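Local coordinates for protein glycosyl hydrolase (Rhizobium leguminosarum bv. trifolii, PDB 5NDX) that is a bacterial orthologue of human alpha-L-iduronidase, a family 39 glycoside hydrolase that probably cleaves O-glycosidic bonds at iduronic acid units, at residues L56-L65 / L77-M85; M133-F141 / L170-P178. The protein carries 2 engineered substitutions. All blocks are in the same frame, centred on the assembly; numbering follows the deposited sequence.

Contact 1: L56-L65 / L77-M85. Unlike the reference sequence in segment 56-65: L65 (reference Val). With 8U8 ((2~{R},3~{S},4~{S},5~{R},6~{S})-6-(4-methyl-2-oxidanylidene-chromen-7-yl)oxy-3,4,5-tris(oxidanyl)oxane-2-carboxylic acid), chain M.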
loop_
_atom_site.group_PDB
_atom_site.type_symbol
_atom_site.label_atom_id
_atom_site.label_comp_id
_atom_site.label_asym_id
_atom_site.label_seq_id
_atom_site.Cartn_x
_atom_site.Cartn_y
_atom_site.Cartn_z
ATOM N N LEU A 56 6.137 -4.509 -3.354
ATOM C CA LEU A 56 5.211 -5.624 -3.391
ATOM C C LEU A 56 5.896 -6.850 -2.834
ATOM O O LEU A 56 6.998 -7.191 -3.286
ATOM C CB LEU A 56 4.823 -5.950 -4.817
ATOM C CG LEU A 56 3.927 -5.053 -5.588
ATOM C CD1 LEU A 56 3.589 -5.719 -6.910
ATOM C CD2 LEU A 56 2.645 -4.770 -4.802
ATOM N N ARG A 57 5.246 -7.506 -1.900
ATOM C CA ARG A 57 5.759 -8.689 -1.238
ATOM C C ARG A 57 4.900 -9.847 -1.742
ATOM O O ARG A 57 3.777 -10.068 -1.271
ATOM C CB ARG A 57 5.685 -8.555 0.266
ATOM C CG ARG A 57 6.183 -9.773 1.037
ATOM C CD ARG A 57 6.451 -9.464 2.517
ATOM N NE ARG A 57 5.801 -10.465 3.325
ATOM C CZ ARG A 57 6.345 -11.554 3.827
ATOM N NH1 ARG A 57 7.609 -11.828 3.662
ATOM N NH2 ARG A 57 5.603 -12.384 4.497
ATOM N N VAL A 58 5.384 -10.514 -2.773
ATOM C CA VAL A 58 4.588 -11.544 -3.450
ATOM C C VAL A 58 5.164 -12.946 -3.135
ATOM O O VAL A 58 6.365 -13.198 -3.409
ATOM C CB VAL A 58 4.581 -11.318 -4.969
ATOM C CG1 VAL A 58 3.808 -12.421 -5.657
ATOM C CG2 VAL A 58 4.012 -9.934 -5.343
ATOM N N HIS A 59 4.308 -13.839 -2.622
ATOM C CA HIS A 59 4.723 -15.187 -2.214
ATOM C C HIS A 59 5.000 -16.109 -3.398
ATOM O O HIS A 59 4.280 -16.072 -4.403
ATOM C CB HIS A 59 3.627 -15.913 -1.407
ATOM C CG HIS A 59 3.459 -15.469 0.006
ATOM N ND1 HIS A 59 4.389 -14.704 0.679
ATOM C CD2 HIS A 59 2.492 -15.772 0.915
ATOM C CE1 HIS A 59 3.988 -14.515 1.925
ATOM N NE2 HIS A 59 2.832 -15.143 2.089
ATOM N N TYR A 60 5.992 -16.968 -3.240
ATOM C CA TYR A 60 6.287 -18.069 -4.189
ATOM C C TYR A 60 6.739 -17.586 -5.564
ATOM O O TYR A 60 6.392 -18.182 -6.580
ATOM C CB TYR A 60 5.061 -18.982 -4.341
ATOM C CG TYR A 60 4.578 -19.598 -3.052
ATOM C CD1 TYR A 60 5.361 -20.558 -2.407
ATOM C CD2 TYR A 60 3.338 -19.284 -2.506
ATOM C CE1 TYR A 60 4.939 -21.186 -1.244
ATOM C CE2 TYR A 60 2.895 -19.902 -1.330
ATOM C CZ TYR A 60 3.717 -20.852 -0.709
ATOM O OH TYR A 60 3.369 -21.483 0.450
ATOM N N LEU A 61 7.548 -16.523 -5.610
ATOM C CA LEU A 61 8.126 -16.110 -6.881
ATOM C C LEU A 61 8.881 -17.276 -7.571
ATOM O O LEU A 61 8.778 -17.425 -8.776
ATOM C CB LEU A 61 9.033 -14.881 -6.716
ATOM C CG LEU A 61 8.232 -13.574 -6.548
ATOM C CD1 LEU A 61 9.141 -12.502 -5.993
ATOM C CD2 LEU A 61 7.589 -13.164 -7.858
ATOM N N TYR A 62 9.586 -18.111 -6.813
ATOM C CA TYR A 62 10.343 -19.221 -7.449
ATOM C C TYR A 62 9.479 -20.387 -7.993
ATOM O O TYR A 62 9.973 -21.160 -8.816
ATOM C CB TYR A 62 11.427 -19.745 -6.511
ATOM C CG TYR A 62 12.667 -18.860 -6.366
ATOM C CD1 TYR A 62 13.188 -18.147 -7.450
ATOM C CD2 TYR A 62 13.328 -18.751 -5.137
ATOM C CE1 TYR A 62 14.355 -17.387 -7.344
ATOM C CE2 TYR A 62 14.483 -17.978 -5.004
ATOM C CZ TYR A 62 14.999 -17.304 -6.123
ATOM O OH TYR A 62 16.166 -16.579 -6.056
ATOM N N ASN A 63 8.196 -20.483 -7.615
ATOM C CA ASN A 63 7.270 -21.409 -8.311
ATOM C C ASN A 63 7.030 -21.000 -9.740
ATOM O O ASN A 63 6.538 -21.791 -10.492
ATOM C CB ASN A 63 5.917 -21.547 -7.600
ATOM C CG ASN A 63 6.025 -22.311 -6.289
ATOM O OD1 ASN A 63 7.052 -22.903 -5.969
ATOM N ND2 ASN A 63 4.968 -22.286 -5.527
ATOM N N LEU A 64 7.358 -19.765 -10.109
ATOM C CA LEU A 64 7.309 -19.348 -11.494
ATOM C C LEU A 64 8.442 -19.961 -12.344
ATOM O O LEU A 64 8.344 -19.960 -13.560
ATOM C CB LEU A 64 7.370 -17.814 -11.611
ATOM C CG LEU A 64 6.168 -17.075 -10.991
ATOM C CD1 LEU A 64 6.277 -15.572 -11.160
ATOM C CD2 LEU A 64 4.825 -17.610 -11.522
ATOM N N LEU A 65 9.508 -20.435 -11.713
ATOM C CA LEU A 65 10.610 -21.058 -12.441
ATOM C C LEU A 65 10.315 -22.532 -12.669
ATOM O O LEU A 65 9.555 -23.138 -11.943
ATOM C CB LEU A 65 11.907 -20.928 -11.648
ATOM C CG LEU A 65 12.495 -19.530 -11.431
ATOM C CD1 LEU A 65 13.859 -19.678 -10.812
ATOM C CD2 LEU A 65 12.566 -18.739 -12.715
ATOM N N LEU A 77 8.556 -16.931 -17.035
ATOM C CA LEU A 77 7.435 -16.475 -16.211
ATOM C C LEU A 77 7.863 -15.480 -15.135
ATOM O O LEU A 77 7.162 -14.480 -14.909
ATOM C CB LEU A 77 6.639 -17.639 -15.588
ATOM C CG LEU A 77 6.018 -18.609 -16.617
ATOM C CD1 LEU A 77 5.182 -19.701 -15.906
ATOM C CD2 LEU A 77 5.169 -17.875 -17.666
ATOM N N LEU A 78 9.016 -15.734 -14.509
ATOM C CA LEU A 78 9.561 -14.820 -13.525
ATOM C C LEU A 78 9.917 -13.480 -14.154
ATOM O O LEU A 78 9.650 -12.433 -13.560
ATOM C CB LEU A 78 10.733 -15.437 -12.725
ATOM C CG LEU A 78 11.242 -14.632 -11.520
ATOM C CD1 LEU A 78 10.142 -14.304 -10.490
ATOM C CD2 LEU A 78 12.384 -15.336 -10.816
ATOM N N ASP A 79 10.473 -13.504 -15.360
ATOM C CA ASP A 79 10.742 -12.293 -16.121
ATOM C C ASP A 79 9.482 -11.438 -16.337
ATOM O O ASP A 79 9.537 -10.239 -16.184
ATOM C CB ASP A 79 11.301 -12.597 -17.516
ATOM C CG ASP A 79 12.705 -13.210 -17.505
ATOM O OD1 ASP A 79 13.420 -13.197 -16.471
ATOM O OD2 ASP A 79 13.067 -13.715 -18.603
ATOM N N ARG A 80 8.391 -12.069 -16.748
ATOM C CA ARG A 80 7.147 -11.364 -16.956
ATOM C C ARG A 80 6.617 -10.771 -15.654
ATOM O O ARG A 80 6.146 -9.665 -15.653
ATOM C CB ARG A 80 6.091 -12.284 -17.584
ATOM C CG ARG A 80 6.414 -12.549 -19.065
ATOM C CD ARG A 80 5.584 -13.674 -19.684
ATOM N NE ARG A 80 4.134 -13.499 -19.453
ATOM C CZ ARG A 80 3.198 -14.460 -19.561
ATOM N NH1 ARG A 80 3.508 -15.717 -19.900
ATOM N NH2 ARG A 80 1.926 -14.165 -19.325
ATOM N N ALA A 81 6.749 -11.506 -14.565
ATOM C CA ALA A 81 6.231 -11.102 -13.277
ATOM C C ALA A 81 7.009 -9.900 -12.712
ATOM O O ALA A 81 6.404 -8.928 -12.256
ATOM C CB ALA A 81 6.289 -12.262 -12.301
ATOM N N LEU A 82 8.334 -9.970 -12.753
ATOM C CA LEU A 82 9.163 -8.840 -12.341
ATOM C C LEU A 82 9.034 -7.674 -13.286
ATOM O O LEU A 82 9.001 -6.523 -12.818
ATOM C CB LEU A 82 10.612 -9.230 -12.143
ATOM C CG LEU A 82 10.804 -10.314 -11.069
ATOM C CD1 LEU A 82 12.253 -10.742 -10.980
ATOM C CD2 LEU A 82 10.304 -9.831 -9.713
ATOM N N ASP A 83 8.940 -7.927 -14.595
ATOM C CA ASP A 83 8.826 -6.823 -15.540
ATOM C C ASP A 83 7.563 -5.990 -15.276
ATOM O O ASP A 83 7.612 -4.777 -15.384
ATOM C CB ASP A 83 8.761 -7.300 -16.987
ATOM C CG ASP A 83 10.097 -7.729 -17.551
ATOM O OD1 ASP A 83 11.179 -7.552 -16.954
ATOM O OD2 ASP A 83 10.024 -8.316 -18.623
ATOM N N VAL A 84 6.431 -6.623 -14.966
ATOM C CA VAL A 84 5.229 -5.829 -14.666
ATOM C C VAL A 84 5.371 -4.960 -13.440
ATOM O O VAL A 84 4.789 -3.892 -13.421
ATOM C CB VAL A 84 3.844 -6.564 -14.415
ATOM C CG1 VAL A 84 3.102 -6.663 -15.670
ATOM C CG2 VAL A 84 3.893 -7.824 -13.616
ATOM N N MET A 85 6.057 -5.445 -12.414
ATOM C CA MET A 85 6.331 -4.600 -11.257
ATOM C C MET A 85 7.166 -3.379 -11.643
ATOM O O MET A 85 6.736 -2.257 -11.413
ATOM C CB MET A 85 7.058 -5.352 -10.169
ATOM C CG MET A 85 6.312 -6.540 -9.597
ATOM S SD MET A 85 7.229 -6.977 -8.107
ATOM C CE MET A 85 6.569 -8.593 -7.967
HETATM C C15 8U8 M . -1.427 -21.470 9.315
HETATM C C13 8U8 M . -1.008 -20.336 10.047
HETATM C C14 8U8 M . -0.671 -20.498 11.393
HETATM C C16 8U8 M . -0.215 -19.409 12.142
HETATM O O9 8U8 M . 0.032 -19.622 13.328
HETATM O O8 8U8 M . -0.103 -18.151 11.583
HETATM C C11 8U8 M . -0.315 -17.980 10.237
HETATM C C10 8U8 M . -0.061 -16.727 9.670
HETATM C C12 8U8 M . -0.784 -19.070 9.455
HETATM C C7 8U8 M . -0.956 -18.853 8.074
HETATM C C8 8U8 M . -0.695 -17.600 7.509
HETATM C C9 8U8 M . -0.258 -16.523 8.299
HETATM O O2 8U8 M . 0.045 -15.279 7.782
HETATM C C5 8U8 M . -0.540 -14.727 6.539
HETATM O O1 8U8 M . -1.963 -14.909 6.579
HETATM C C1 8U8 M . -2.671 -14.779 5.407
HETATM C C6 8U8 M . -3.846 -14.109 5.840
HETATM O O7 8U8 M . -4.850 -14.293 5.162
HETATM O O6 8U8 M . -3.732 -13.398 6.822
HETATM C C2 8U8 M . -2.054 -13.860 4.308
HETATM O O5 8U8 M . -2.274 -12.482 4.676
HETATM C C3 8U8 M . -0.521 -14.167 4.012
HETATM O O4 8U8 M . -0.386 -14.692 2.737
HETATM C C4 8U8 M . 0.090 -15.135 5.073
HETATM O O3 8U8 M . 1.570 -15.096 4.938
HETATM O O HOH W 1 9.723 -18.958 -15.353
#
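M85 reaches from its helix to strand 55-58 with a chain extended beyond CG (chi2 -167°, chi3 -162°). From CB outward, CG meets L56 CD1 at 3.9 Å, SD passes the same methyl at 4.0 Å, and CE ends against V58 CG2, 3.9 Å away, so one thioether spans the two strand residues that point toward the helix. Farther along, L64 CD1 presses on A81 CB at 3.5 Å while its CB sits beside L77. L78 has CG anti to its backbone N, which brings CD1 against L61 CD2 (3.8 Å), the two leucines crossing at about a right angle. This is one strand-loop-helix step of the (beta/alpha)8 barrel: strand 55-58 leads through the 3-10 turn 61-64 and the short strands 66-67 and 73-74 into helix 76-87, which packs back on it. A water takes the N-H of L77 at 2.9 Å and donates to L64 O. Past the strand, H59 turns the other way, its NE2 donating edge-on to O3 of the bound iduronide at 3.1 Å and 167°, with ND1 hydrogen-bonded to OE1 of E95. With an alanine here, the sugar hydroxyl would probably lose this donor and E95 its imidazole partner.

Contact 2: M133-F141 / L170-P178. With 8U8 ((2~{R},3~{S},4~{S},5~{R},6~{S})-6-(4-methyl-2-oxidanylidene-chromen-7-yl)oxy-3,4,5-tris(oxidanyl)oxane-2-carboxylic acid), chain N.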
loop_
_atom_site.group_PDB
_atom_site.type_symbol
_atom_site.label_atom_id
_atom_site.label_comp_id
_atom_site.label_asym_id
_atom_site.label_seq_id
_atom_site.Cartn_x
_atom_site.Cartn_y
_atom_site.Cartn_z
ATOM N N MET A 133 22.135 -2.886 -11.955
ATOM C CA MET A 133 22.441 -3.158 -10.562
ATOM C C MET A 133 21.935 -2.040 -9.626
ATOM O O MET A 133 21.615 -2.323 -8.482
ATOM C CB MET A 133 23.943 -3.484 -10.352
ATOM C CG MET A 133 24.381 -4.936 -10.768
ATOM S SD MET A 133 23.851 -6.451 -9.854
ATOM C CE MET A 133 24.057 -6.185 -8.075
ATOM N N ASP A 134 21.844 -0.808 -10.091
ATOM C CA ASP A 134 21.202 0.237 -9.312
ATOM C C ASP A 134 19.749 -0.191 -8.930
ATOM O O ASP A 134 19.408 -0.101 -7.753
ATOM C CB ASP A 134 21.219 1.577 -10.052
ATOM C CG ASP A 134 22.612 2.238 -10.049
ATOM O OD1 ASP A 134 23.543 1.735 -9.343
ATOM O OD2 ASP A 134 22.773 3.277 -10.746
ATOM N N GLU A 135 18.978 -0.736 -9.894
ATOM C CA GLU A 135 17.609 -1.216 -9.627
ATOM C C GLU A 135 17.633 -2.301 -8.587
ATOM O O GLU A 135 16.910 -2.188 -7.597
ATOM C CB GLU A 135 16.857 -1.666 -10.892
ATOM C CG GLU A 135 15.470 -2.299 -10.658
ATOM C CD GLU A 135 14.439 -1.353 -10.051
ATOM O OE1 GLU A 135 14.522 -0.158 -10.293
ATOM O OE2 GLU A 135 13.544 -1.794 -9.304
ATOM N N LEU A 136 18.488 -3.309 -8.772
ATOM C CA LEU A 136 18.578 -4.417 -7.809
ATOM C C LEU A 136 18.846 -4.003 -6.367
ATOM O O LEU A 136 18.289 -4.563 -5.404
ATOM C CB LEU A 136 19.654 -5.428 -8.231
ATOM C CG LEU A 136 19.208 -6.809 -8.671
ATOM C CD1 LEU A 136 18.878 -7.644 -7.499
ATOM C CD2 LEU A 136 18.007 -6.760 -9.592
ATOM N N ARG A 137 19.737 -3.047 -6.233
ATOM C CA ARG A 137 20.133 -2.572 -4.949
ATOM C C ARG A 137 19.026 -1.799 -4.237
ATOM O O ARG A 137 19.211 -1.519 -3.093
ATOM C CB ARG A 137 21.382 -1.660 -5.052
ATOM C CG ARG A 137 22.661 -2.446 -5.276
ATOM C CD ARG A 137 23.858 -1.520 -5.461
ATOM N NE ARG A 137 24.660 -1.876 -6.629
ATOM C CZ ARG A 137 25.905 -2.367 -6.627
ATOM N NH1 ARG A 137 26.563 -2.631 -5.501
ATOM N NH2 ARG A 137 26.511 -2.632 -7.786
ATOM N N THR A 138 17.956 -1.394 -4.923
ATOM C CA THR A 138 16.793 -0.766 -4.269
ATOM C C THR A 138 15.802 -1.820 -3.723
ATOM O O THR A 138 14.812 -1.441 -3.054
ATOM C CB THR A 138 16.039 0.214 -5.197
ATOM O OG1 THR A 138 15.377 -0.510 -6.248
ATOM C CG2 THR A 138 16.999 1.375 -5.766
ATOM N N TRP A 139 16.064 -3.118 -3.970
ATOM C CA TRP A 139 15.165 -4.174 -3.534
ATOM C C TRP A 139 15.543 -4.614 -2.133
ATOM O O TRP A 139 16.590 -4.206 -1.643
ATOM C CB TRP A 139 15.204 -5.348 -4.452
ATOM C CG TRP A 139 14.783 -5.083 -5.858
ATOM C CD1 TRP A 139 14.432 -3.909 -6.407
ATOM C CD2 TRP A 139 14.756 -6.049 -6.909
ATOM N NE1 TRP A 139 14.162 -4.073 -7.758
ATOM C CE2 TRP A 139 14.337 -5.390 -8.078
ATOM C CE3 TRP A 139 14.965 -7.439 -6.955
ATOM C CZ2 TRP A 139 14.177 -6.051 -9.289
ATOM C CZ3 TRP A 139 14.791 -8.098 -8.169
ATOM C CH2 TRP A 139 14.413 -7.409 -9.309
ATOM N N TYR A 140 14.645 -5.352 -1.465
ATOM C CA TYR A 140 14.969 -6.057 -0.217
ATOM C C TYR A 140 14.682 -7.523 -0.451
ATOM O O TYR A 140 13.716 -7.850 -1.100
ATOM C CB TYR A 140 14.199 -5.515 0.997
ATOM C CG TYR A 140 14.571 -4.096 1.300
ATOM C CD1 TYR A 140 13.980 -3.049 0.623
ATOM C CD2 TYR A 140 15.567 -3.801 2.217
ATOM C CE1 TYR A 140 14.384 -1.730 0.848
ATOM C CE2 TYR A 140 15.956 -2.472 2.484
ATOM C CZ TYR A 140 15.396 -1.441 1.779
ATOM O OH TYR A 140 15.799 -0.115 2.034
ATOM N N PHE A 141 15.554 -8.390 0.063
ATOM C CA PHE A 141 15.385 -9.829 -0.024
ATOM C C PHE A 141 15.086 -10.352 1.346
ATOM O O PHE A 141 15.645 -9.867 2.322
ATOM C CB PHE A 141 16.648 -10.499 -0.561
ATOM C CG PHE A 141 16.923 -10.145 -1.973
ATOM C CD1 PHE A 141 16.344 -10.890 -2.999
ATOM C CD2 PHE A 141 17.640 -9.003 -2.277
ATOM C CE1 PHE A 141 16.556 -10.539 -4.329
ATOM C CE2 PHE A 141 17.831 -8.625 -3.598
ATOM C CZ PHE A 141 17.292 -9.402 -4.616
ATOM N N LEU A 170 23.475 -14.278 -2.379
ATOM C CA LEU A 170 23.520 -12.836 -2.668
ATOM C C LEU A 170 24.979 -12.349 -2.630
ATOM O O LEU A 170 25.363 -11.514 -3.448
ATOM C CB LEU A 170 22.706 -12.030 -1.647
ATOM C CG LEU A 170 21.207 -12.364 -1.557
ATOM C CD1 LEU A 170 20.555 -11.623 -0.404
ATOM C CD2 LEU A 170 20.500 -12.039 -2.854
ATOM N N ASP A 171 25.734 -12.789 -1.625
ATOM C CA ASP A 171 27.143 -12.342 -1.464
ATOM C C ASP A 171 28.013 -12.667 -2.692
ATOM O O ASP A 171 28.873 -11.871 -3.024
ATOM C CB ASP A 171 27.795 -12.896 -0.180
ATOM C CG ASP A 171 27.310 -12.178 1.087
ATOM O OD1 ASP A 171 26.449 -11.287 0.970
ATOM O OD2 ASP A 171 27.783 -12.490 2.207
ATOM N N ALA A 172 27.738 -13.773 -3.406
ATOM C CA ALA A 172 28.505 -14.083 -4.633
ATOM C C ALA A 172 28.465 -12.956 -5.661
ATOM O O ALA A 172 29.395 -12.794 -6.393
ATOM C CB ALA A 172 28.034 -15.380 -5.279
ATOM N N ILE A 173 27.392 -12.190 -5.730
ATOM C CA ILE A 173 27.313 -11.093 -6.678
ATOM C C ILE A 173 27.449 -9.767 -5.951
ATOM O O ILE A 173 28.104 -8.873 -6.474
ATOM C CB ILE A 173 25.961 -11.065 -7.415
ATOM C CG1 ILE A 173 25.760 -12.323 -8.261
ATOM C CG2 ILE A 173 25.828 -9.788 -8.266
ATOM C CD1 ILE A 173 26.272 -12.207 -9.685
ATOM N N ASP A 174 26.783 -9.584 -4.794
ATOM C CA ASP A 174 26.756 -8.248 -4.172
ATOM C C ASP A 174 26.307 -8.283 -2.723
ATOM O O ASP A 174 25.097 -8.386 -2.460
ATOM C CB ASP A 174 25.864 -7.328 -5.016
ATOM C CG ASP A 174 25.956 -5.880 -4.622
ATOM O OD1 ASP A 174 26.569 -5.519 -3.581
ATOM O OD2 ASP A 174 25.352 -5.091 -5.378
ATOM N N PRO A 175 27.258 -8.178 -1.777
ATOM C CA PRO A 175 26.896 -8.251 -0.363
ATOM C C PRO A 175 26.097 -7.078 0.188
ATOM O O PRO A 175 25.595 -7.156 1.320
ATOM C CB PRO A 175 28.263 -8.318 0.359
ATOM C CG PRO A 175 29.218 -8.767 -0.683
ATOM C CD PRO A 175 28.725 -8.055 -1.916
ATOM N N SER A 176 25.993 -5.998 -0.574
ATOM C CA SER A 176 25.139 -4.914 -0.173
ATOM C C SER A 176 23.637 -5.143 -0.558
ATOM O O SER A 176 22.817 -4.280 -0.305
ATOM C CB SER A 176 25.694 -3.605 -0.760
ATOM O OG SER A 176 25.479 -3.623 -2.145
ATOM N N LEU A 177 23.270 -6.267 -1.175
ATOM C CA LEU A 177 21.850 -6.565 -1.388
ATOM C C LEU A 177 21.253 -6.932 -0.019
ATOM O O LEU A 177 21.693 -7.928 0.608
ATOM C CB LEU A 177 21.641 -7.713 -2.379
ATOM C CG LEU A 177 22.158 -7.365 -3.774
ATOM C CD1 LEU A 177 22.217 -8.605 -4.651
ATOM C CD2 LEU A 177 21.384 -6.238 -4.449
ATOM N N PRO A 178 20.284 -6.148 0.468
ATOM C CA PRO A 178 19.859 -6.444 1.856
ATOM C C PRO A 178 19.120 -7.786 2.025
ATOM O O PRO A 178 18.384 -8.205 1.139
ATOM C CB PRO A 178 18.944 -5.266 2.188
ATOM C CG PRO A 178 19.302 -4.197 1.233
ATOM C CD PRO A 178 19.651 -4.911 -0.030
HETATM C C15 8U8 N . 12.565 -4.734 4.404
HETATM C C13 8U8 N . 13.159 -3.509 4.721
HETATM C C14 8U8 N . 14.280 -3.471 5.540
HETATM C C16 8U8 N . 14.917 -2.264 5.792
HETATM O O9 8U8 N . 15.870 -2.240 6.559
HETATM O O8 8U8 N . 14.408 -1.101 5.304
HETATM C C11 8U8 N . 13.350 -1.124 4.466
HETATM C C10 8U8 N . 12.979 0.091 3.948
HETATM C C12 8U8 N . 12.700 -2.312 4.163
HETATM C C7 8U8 N . 11.624 -2.245 3.277
HETATM C C8 8U8 N . 11.239 -1.015 2.757
HETATM C C9 8U8 N . 11.915 0.166 3.075
HETATM O O2 8U8 N . 11.503 1.351 2.519
HETATM C C5 8U8 N . 12.435 2.463 2.467
HETATM O O1 8U8 N . 12.210 3.083 3.745
HETATM C C1 8U8 N . 12.871 4.339 4.022
HETATM C C6 8U8 N . 14.431 4.175 4.061
HETATM O O7 8U8 N . 14.914 3.057 4.333
HETATM O O6 8U8 N . 15.104 5.169 3.751
HETATM C C2 8U8 N . 12.417 5.305 2.930
HETATM O O5 8U8 N . 12.988 6.640 3.104
HETATM C C3 8U8 N . 12.774 4.737 1.538
HETATM O O4 8U8 N . 12.260 5.618 0.573
HETATM C C4 8U8 N . 12.098 3.379 1.341
HETATM O O3 8U8 N . 12.489 2.769 0.109
HETATM O O HOH W 2 21.634 -2.275 -1.735
#
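D174 turns its carboxylate opposite its own backbone N (chi1 -170°) and R137 kinks at chi3 (-131°), which lays D174 OD2 over a face of the guanidinium, 2.7 Å from R137 NH1. The two planes stand 66° apart and no N-H points at the oxygen, so this is a salt bridge of charges alone. D174 OD1 is occupied by its own loop: S176 OG (2.6 Å) and S176 N come to it from the same face, the latter closing an Asx turn. Deeper in, L170 CD2 makes a CH-pi contact over the centre of the F141 ring, 4.1 Å from its centroid, while L177 CB meets F141 CE2. F141 N donates to P178 O at 3.0 Å, joining strand 140-142 to the residue before strand 179-184, strands that helix 155-171 connects in a beta-alpha-beta unit. P178 CB touches Y140 CD2 at 3.7 Å, and one face of the Y140 ring carries the coumarin of a second copy of the iduronide, whose C12 lies 3.5 Å above its centre. A water bridges R137 O and S176 O. With two S176 donors on OD1, the carboxylate is probably oriented by its own loop, and the arginine adds attraction but little direction.

How the contacts relate
Contact 1 is almost wholly buried and apolar, with no direct hydrogen bond between its segments; contact 2 is only partly buried and grades from an aromatic interior at F141 to an exposed arginine paired with a buried aspartate toward the rim. Both belong to the same parallel barrel sheet, where strand 91-95 runs between strands 55-58 and 140-142, and F94 is touched by L61 from contact 1 and by F141 from contact 2. Their centres lie about 17 Å apart. E135 and W139 of contact 2 also reach helix 76-87 of contact 1, at I86. Each contact borders a different bound ligand molecule, one through a polar, directed bond, the other through a flat aromatic face.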